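Local coordinates for protein lysozyme C (Equus asinus, PDB 5XUW) that hydrolyses the beta-1,4 linkages between N-acetylmuramic acid and N-acetylglucosamine in bacterial peptidoglycan, and binds one calcium ion, at residues A9-L12 and K13-M17. Sequence-based numbering, arbitrary orientation.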
ATOM      1  N   ALA A   9       8.132   8.564   2.061  1.00 13.87           N
ATOM      2  CA  ALA A   9       9.412   7.834   2.085  1.00 13.90           C
ATOM      3  C   ALA A   9      10.023   7.792   3.493  1.00 14.24           C
ATOM      4  O   ALA A   9      10.428   6.741   3.990  1.00 14.00           O
ATOM      5  CB  ALA A   9      10.383   8.463   1.107  1.00 13.80           C
ATOM      6  N   HIS A  10      10.032   8.936   4.163  1.00 15.26           N
ATOM      7  CA  HIS A  10      10.589   9.010   5.514  1.00 16.33           C
ATOM      8  C   HIS A  10       9.755   8.286   6.576  1.00 16.18           C
ATOM      9  O   HIS A  10      10.316   7.641   7.461  1.00 15.74           O
ATOM     10  CB  HIS A  10      10.884  10.461   5.880  1.00 17.67           C
ATOM     11  CG  HIS A  10      12.145  10.944   5.251  1.00 19.92           C
ATOM     12  ND1 HIS A  10      13.378  10.713   5.815  1.00 21.30           N
ATOM     13  CD2 HIS A  10      12.379  11.533   4.057  1.00 20.45           C
ATOM     14  CE1 HIS A  10      14.316  11.194   5.023  1.00 22.03           C
ATOM     15  NE2 HIS A  10      13.737  11.701   3.948  1.00 21.58           N
ATOM     16  N   LYS A  11       8.435   8.372   6.465  1.00 16.06           N
ATOM     17  CA  LYS A  11       7.528   7.601   7.320  1.00 16.42           C
ATOM     18  C   LYS A  11       7.772   6.093   7.159  1.00 16.17           C
ATOM     19  O   LYS A  11       7.979   5.378   8.138  1.00 15.99           O
ATOM     20  CB  LYS A  11       6.083   7.957   6.976  1.00 17.41           C
ATOM     21  CG  LYS A  11       5.007   7.182   7.724  1.00 18.02           C
ATOM     22  CD  LYS A  11       5.147   7.260   9.233  1.00 18.83           C
ATOM     23  CE  LYS A  11       3.976   6.563   9.915  1.00 19.87           C
ATOM     24  NZ  LYS A  11       4.101   6.551  11.399  1.00 20.38           N
ATOM     25  N   LEU A  12       7.750   5.622   5.917  1.00 16.04           N
ATOM     26  CA  LEU A  12       7.985   4.206   5.635  1.00 16.54           C
ATOM     27  C   LEU A  12       9.374   3.762   6.089  1.00 16.87           C
ATOM     28  O   LEU A  12       9.524   2.666   6.636  1.00 16.97           O
ATOM     29  CB  LEU A  12       7.761   3.901   4.153  1.00 16.34           C
ATOM     30  CG  LEU A  12       6.351   4.137   3.594  1.00 16.52           C
ATOM     31  CD1 LEU A  12       6.252   3.568   2.190  1.00 16.60           C
ATOM     32  CD2 LEU A  12       5.238   3.567   4.466  1.00 17.22           C
ATOM     33  N   LYS A  13      10.379   4.610   5.894  1.00 17.99           N
ATOM     34  CA  LYS A  13      11.729   4.317   6.396  1.00 19.48           C
ATOM     35  C   LYS A  13      11.727   4.111   7.913  1.00 19.87           C
ATOM     36  O   LYS A  13      12.359   3.179   8.423  1.00 19.45           O
ATOM     37  CB  LYS A  13      12.717   5.429   6.030  1.00 21.24           C
ATOM     38  CG  LYS A  13      14.152   5.147   6.486  1.00 23.12           C
ATOM     39  CD  LYS A  13      15.161   6.123   5.909  1.00 25.54           C
ATOM     40  CE  LYS A  13      16.534   5.974   6.561  1.00 27.90           C
ATOM     41  NZ  LYS A  13      17.058   4.582   6.465  1.00 29.48           N
ATOM     42  N   ALA A  14      11.012   4.978   8.619  1.00 19.92           N
ATOM     43  CA  ALA A  14      10.930   4.904  10.082  1.00 21.58           C
ATOM     44  C   ALA A  14      10.211   3.644  10.564  1.00 22.42           C
ATOM     45  O   ALA A  14      10.488   3.159  11.665  1.00 22.73           O
ATOM     46  CB  ALA A  14      10.245   6.144  10.635  1.00 21.45           C
ATOM     47  N   GLN A  15       9.283   3.129   9.753  1.00 23.20           N
ATOM     48  CA  GLN A  15       8.584   1.866  10.038  1.00 24.33           C
ATOM     49  C   GLN A  15       9.266   0.643   9.391  1.00 23.97           C
ATOM     50  O   GLN A  15       8.606  -0.353   9.119  1.00 24.33           O
ATOM     51  CB  GLN A  15       7.123   1.955   9.576  1.00 25.61           C
ATOM     52  CG  GLN A  15       6.318   3.084  10.205  1.00 27.19           C
ATOM     53  CD  GLN A  15       6.080   2.885  11.686  1.00 29.52           C
ATOM     54  OE1 GLN A  15       5.613   1.833  12.124  1.00 33.43           O
ATOM     55  NE2 GLN A  15       6.393   3.899  12.465  1.00 30.44           N
ATOM     56  N   GLU A  16      10.571   0.734   9.126  1.00 24.46           N
ATOM     57  CA  GLU A  16      11.401  -0.396   8.691  1.00 25.15           C
ATOM     58  C   GLU A  16      10.993  -1.021   7.352  1.00 24.23           C
ATOM     59  O   GLU A  16      11.179  -2.222   7.140  1.00 25.82           O
ATOM     60  CB  GLU A  16      11.497  -1.453   9.807  1.00 28.08           C
ATOM     61  CG  GLU A  16      12.164  -0.916  11.063  1.00 31.26           C
ATOM     62  CD  GLU A  16      12.375  -1.964  12.141  1.00 34.71           C
ATOM     63  OE1 GLU A  16      13.125  -1.662  13.091  1.00 39.41           O
ATOM     64  OE2 GLU A  16      11.804  -3.075  12.051  1.00 37.75           O
ATOM     65  N   MET A  17      10.468  -0.208   6.434  1.00 21.48           N
ATOM     66  CA  MET A  17      10.016  -0.731   5.138  1.00 21.19           C
ATOM     67  C   MET A  17      11.108  -0.878   4.096  1.00 20.07           C
ATOM     68  O   MET A  17      10.905  -1.595   3.108  1.00 19.55           O
ATOM     69  CB  MET A  17       8.886   0.115   4.559  1.00 21.79           C
ATOM     70  CG  MET A  17       7.595   0.012   5.352  1.00 23.67           C
ATOM     71  SD  MET A  17       6.900  -1.643   5.237  1.00 27.74           S
ATOM     72  CE  MET A  17       5.797  -1.470   3.842  1.00 27.88           C
TER
HETATM   73  O   HOH W   1       6.879   6.473  12.029  1.00 35.44           O
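The flat carboxamide of Q15 has the ammonium of K11 over one face, toward its nitrogen end; K11 NZ stands 3.7 Å from Q15 NE2. At that end of the amide a water accepts hydrogen bonds from Q15 NE2 (2.7 Å) and K11 NZ (2.8 Å), tying together two donors that cannot pair directly. K11 leaves the helix with CG anti to its backbone N (chi1 177°), then bends at chi2, which sends the chain's end forward along the helix toward Q15; there NZ also forms a salt bridge with D89, which sits in sequence between the calcium ligands N87 and D90. In the backbone, Q15 N bonds to K11 O at 3.1 Å. Helix 5-14, the first of the C-type lysozyme fold, finishes here in a Schellman motif: E16, at positive phi, is the C-prime residue, M17 N bonds back to L12 O (3.0 Å) and E16 N to K13 O (3.1 Å). L12 O receives a second, weak bond from Q15 N. The turn lays M17 CB 4.0 Å from L12 CB, an apolar contact on the buried side, where both side chains meet W28 of helix 25-36. K96 of helix 89-100 hydrogen-bonds through NZ to Q15 O.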